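Local coordinates for protein probable alginate O-acetylase AlgJ (PDB 4O8V) that probably adds acetyl groups to the O-2 and O-3 positions of mannuronate residues in alginate, as part of an inner membrane complex with AlgI and AlgF, at residues A[19-24]-A[275-280]; A[26-29]-A[33-36]. All blocks are in the same frame, centred on the assembly; numbering follows the deposited sequence. Where two conformers were deposited one is given.

Interaction 1 of 2, residues A[19-24]-A[275-280]; sequences LFSDEE and PERYLP
A salt-bridge network joins Arg277, in the 3-10 turn 276-278, to Glu23 and Glu24, in the 3-10 turn 22-24, and ties together parts of the chain some 250 residues apart. Its firm bond runs from Arg277 NE to Glu23 OE1, 2.9 Å long and nearly straight (175° at the hydrogen). The carboxylate oxygen lies in the guanidinium plane and uses its anti lone pair, although the two flat groups are turned 42° from each other. Glu24 crosses the arginine at a slant further back along its chain, its CG 3.7 Å from Arg277 CD. Its charged end adds a long salt bridge, OE2 to Arg277 NH1 at 3.9 Å, which a water bonded to both atoms supplements; the stronger partners of that carboxylate are the backbone N atoms of Lys64 and Ala65. In this SGNH hydrolase-like domain, 275-280 follows strand 269-275 of the parallel sheet, while 19-24 carries strand 19-21, paired antiparallel with 11-13, and the turn after it. Arg277 CG sits between the backbone N and the carbonyl carbon (chi1 75°), and from there an extended chain carries NE to Glu23. Tyr278 CE2 lies 4.1 Å above the guanidinium plane of Arg277, over its centre. Ser21 OG accepts from Glu23 N at 3.0 Å, forming an ST turn. A second water donates to Glu23 O and Arg277 O, bridging the two backbones.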
# COMPACT_ATOMS: atom_id res chain seq x y z
N LEU A 19 2.11 17.93 -5.78
CA LEU A 19 1.44 17.25 -6.89
C LEU A 19 0.64 16.09 -6.35
O LEU A 19 1.08 15.46 -5.41
CB LEU A 19 2.45 16.72 -7.90
CG LEU A 19 3.42 17.74 -8.47
CD1 LEU A 19 4.42 17.00 -9.38
CD2 LEU A 19 2.64 18.78 -9.24
N PHE A 20 -0.50 15.78 -6.95
CA PHE A 20 -1.27 14.61 -6.54
C PHE A 20 -1.60 13.75 -7.75
O PHE A 20 -1.64 14.25 -8.88
CB PHE A 20 -2.57 15.02 -5.83
CG PHE A 20 -2.36 15.80 -4.55
CD1 PHE A 20 -2.25 15.15 -3.34
CD2 PHE A 20 -2.32 17.18 -4.56
CE1 PHE A 20 -2.09 15.87 -2.14
CE2 PHE A 20 -2.14 17.92 -3.37
CZ PHE A 20 -2.03 17.25 -2.16
N SER A 21 -1.82 12.45 -7.52
CA SER A 21 -2.36 11.57 -8.56
C SER A 21 -3.83 11.87 -8.79
O SER A 21 -4.60 11.94 -7.83
CB SER A 21 -2.24 10.10 -8.14
OG SER A 21 -2.99 9.30 -9.04
N ASP A 22 -4.24 12.02 -10.05
CA ASP A 22 -5.66 12.28 -10.30
C ASP A 22 -6.50 11.03 -10.02
O ASP A 22 -7.72 11.09 -9.99
CB ASP A 22 -5.91 12.83 -11.72
CG ASP A 22 -5.82 11.77 -12.79
OD1 ASP A 22 -5.10 10.76 -12.62
OD2 ASP A 22 -6.47 11.97 -13.83
N GLU A 23 -5.84 9.90 -9.75
CA GLU A 23 -6.55 8.68 -9.35
C GLU A 23 -7.15 8.86 -7.95
O GLU A 23 -8.05 8.11 -7.55
CB GLU A 23 -5.62 7.46 -9.40
CG GLU A 23 -5.12 7.13 -10.80
CD GLU A 23 -4.20 5.91 -10.84
OE1 GLU A 23 -3.72 5.46 -9.77
OE2 GLU A 23 -3.95 5.39 -11.94
N GLU A 24 -6.66 9.85 -7.21
CA GLU A 24 -7.22 10.18 -5.91
C GLU A 24 -8.32 11.23 -6.04
O GLU A 24 -8.91 11.65 -5.04
CB GLU A 24 -6.11 10.66 -4.96
CG GLU A 24 -5.25 9.49 -4.42
CD GLU A 24 -4.05 9.93 -3.60
OE1 GLU A 24 -3.87 11.14 -3.35
OE2 GLU A 24 -3.26 9.04 -3.19
N PRO A 275 -3.52 0.43 -1.48
CA PRO A 275 -3.86 1.85 -1.34
C PRO A 275 -5.35 2.12 -1.65
O PRO A 275 -5.91 1.48 -2.54
CB PRO A 275 -2.94 2.54 -2.38
CG PRO A 275 -1.80 1.55 -2.58
CD PRO A 275 -2.51 0.20 -2.52
N GLU A 276 -5.98 3.04 -0.93
CA GLU A 276 -7.43 3.19 -1.02
C GLU A 276 -7.95 3.50 -2.43
O GLU A 276 -9.01 3.01 -2.82
CB GLU A 276 -7.93 4.25 -0.03
CG GLU A 276 -7.50 5.68 -0.35
CD GLU A 276 -8.32 6.74 0.38
OE1 GLU A 276 -9.43 7.09 -0.09
OE2 GLU A 276 -7.85 7.25 1.41
N ARG A 277 -7.20 4.28 -3.22
CA ARG A 277 -7.69 4.72 -4.52
C ARG A 277 -7.92 3.59 -5.51
O ARG A 277 -8.59 3.78 -6.52
CB ARG A 277 -6.72 5.74 -5.14
CG ARG A 277 -5.42 5.13 -5.71
CD ARG A 277 -4.49 6.27 -6.16
NE ARG A 277 -3.32 5.85 -6.95
CZ ARG A 277 -2.10 5.72 -6.43
NH1 ARG A 277 -1.91 5.93 -5.14
NH2 ARG A 277 -1.08 5.37 -7.21
N TYR A 278 -7.35 2.41 -5.24
CA TYR A 278 -7.50 1.27 -6.14
C TYR A 278 -8.82 0.53 -5.97
O TYR A 278 -9.18 -0.28 -6.82
CB TYR A 278 -6.35 0.26 -5.95
CG TYR A 278 -5.02 0.74 -6.49
CD1 TYR A 278 -4.76 0.72 -7.87
CD2 TYR A 278 -4.04 1.21 -5.64
CE1 TYR A 278 -3.54 1.17 -8.36
CE2 TYR A 278 -2.83 1.66 -6.12
CZ TYR A 278 -2.58 1.63 -7.48
OH TYR A 278 -1.36 2.08 -7.95
N LEU A 279 -9.53 0.77 -4.87
CA LEU A 279 -10.76 -0.00 -4.61
C LEU A 279 -11.83 0.22 -5.70
O LEU A 279 -12.46 -0.74 -6.15
CB LEU A 279 -11.33 0.32 -3.23
CG LEU A 279 -12.52 -0.56 -2.81
CD1 LEU A 279 -12.11 -2.02 -2.70
CD2 LEU A 279 -13.10 -0.08 -1.50
N PRO A 280 -12.04 1.47 -6.15
CA PRO A 280 -13.05 1.57 -7.21
C PRO A 280 -12.45 1.54 -8.62
O PRO A 280 -13.08 2.06 -9.54
CB PRO A 280 -13.71 2.91 -6.93
CG PRO A 280 -12.60 3.74 -6.34
CD PRO A 280 -11.70 2.79 -5.58
O HOH W 1 -9.85 5.99 -7.51
O HOH W 2 -4.16 6.24 -2.95

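Interaction 2 of 2, residues A[26-29]-A[33-36]; sequences KPTA and QLMQ
The backbones of 26-29 and 33-36 stay well apart: the nearest CA atoms, those of Ala29 and Leu34, are 8.9 Å from each other. The first segment is an extended loop with no regular structure, the second belongs to the opening turns of helix 31-51, and three residues connect them. Side chains bridge the gap. Thr28 CG2 meets Leu34 CD1 at 3.7 Å, the two side chains crossing at about a right angle. The methyl of Thr28 stands anti to the backbone N, which leaves OG1 beside that nitrogen (chi1 -68°) and presents carbon to the leucine. Leu34 CD1 also passes 4.2 Å from Ala29 O, a loose approach to the backbone. On the helix side, Leu34 touches Lys282 as well, while Met35, a selenomethionine here, packs on Leu279 and Pro280. At the far end of the loop, Lys26 O accepts a hydrogen bond from His81 NE2. Across the two segments there is no hydrogen bond or salt bridge, and the buried surface comes to just 76 Å². The loop is thus set against the start of its helix by methyl-to-methyl van der Waals contact, which imposes little directional restraint.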
# COMPACT_ATOMS: atom_id res chain seq x y z
N LYS A 26 -10.39 11.51 -9.50
CA LYS A 26 -11.32 11.29 -10.62
C LYS A 26 -12.50 10.41 -10.23
O LYS A 26 -12.35 9.47 -9.45
CB LYS A 26 -10.58 10.66 -11.81
CG LYS A 26 -10.10 9.21 -11.55
CD LYS A 26 -9.37 8.60 -12.74
CE LYS A 26 -8.17 9.45 -13.14
NZ LYS A 26 -7.27 8.82 -14.16
N PRO A 27 -13.69 10.72 -10.76
CA PRO A 27 -14.79 9.76 -10.63
C PRO A 27 -14.49 8.54 -11.48
O PRO A 27 -13.69 8.63 -12.40
CB PRO A 27 -15.99 10.53 -11.17
CG PRO A 27 -15.40 11.53 -12.12
CD PRO A 27 -14.08 11.92 -11.52
N THR A 28 -15.11 7.40 -11.17
CA THR A 28 -14.99 6.23 -12.02
C THR A 28 -16.41 5.80 -12.37
O THR A 28 -17.25 5.67 -11.48
CB THR A 28 -14.20 5.10 -11.34
OG1 THR A 28 -12.83 5.49 -11.21
CG2 THR A 28 -14.26 3.82 -12.15
N ALA A 29 -16.68 5.62 -13.66
CA ALA A 29 -17.97 5.08 -14.10
C ALA A 29 -18.17 3.66 -13.57
O ALA A 29 -17.31 2.80 -13.75
CB ALA A 29 -18.07 5.09 -15.62
N GLN A 33 -20.15 -0.76 -8.43
CA GLN A 33 -20.07 -2.18 -8.77
C GLN A 33 -18.62 -2.66 -8.79
O GLN A 33 -18.33 -3.81 -8.42
CB GLN A 33 -20.74 -2.45 -10.13
CG GLN A 33 -22.14 -1.84 -10.28
CD GLN A 33 -22.12 -0.45 -10.94
OE1 GLN A 33 -21.95 0.57 -10.26
NE2 GLN A 33 -22.31 -0.42 -12.25
N LEU A 34 -17.71 -1.79 -9.21
CA LEU A 34 -16.29 -2.12 -9.21
C LEU A 34 -15.79 -2.34 -7.78
O LEU A 34 -15.04 -3.29 -7.51
CB LEU A 34 -15.46 -1.03 -9.90
CG LEU A 34 -15.47 -1.00 -11.44
CD1 LEU A 34 -14.60 0.14 -11.96
CD2 LEU A 34 -15.00 -2.33 -12.01
N MSE A 35 -16.20 -1.48 -6.85
CA MSE A 35 -15.85 -1.68 -5.43
C MSE A 35 -16.40 -3.00 -4.87
O MSE A 35 -15.68 -3.72 -4.16
CB MSE A 35 -16.36 -0.51 -4.60
CG MSE A 35 -15.51 0.74 -4.76
SE MSE A 35 -16.35 2.24 -3.82
CE MSE A 35 -16.82 1.29 -2.15
N GLN A 36 -17.66 -3.29 -5.18
CA GLN A 36 -18.29 -4.55 -4.78
C GLN A 36 -17.44 -5.72 -5.28
O GLN A 36 -17.13 -6.66 -4.54
CB GLN A 36 -19.72 -4.65 -5.35
CG GLN A 36 -20.38 -6.02 -5.21
CD GLN A 36 -21.80 -6.06 -5.79
OE1 GLN A 36 -22.13 -5.31 -6.71
NE2 GLN A 36 -22.63 -6.94 -5.25

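Interaction 2 is nested within the long chain loop that interaction 1 closes, and the two centres lie 12 Å apart. Pro280 joins them directly: its O atom is 3.4 Å from Thr28 CG2 and equally 3.4 Å from Leu34 CD1, so the end of 275-280 packs against both partners of the surface contact. Interaction 1 is buried and ionic, whereas interaction 2 is a surface contact made by methyl groups. The side chain of Arg277 is about 6 Å from those of Ser218 and His122, the probable nucleophile and proton acceptor, whereas 26-29 and 33-36 lie away from them.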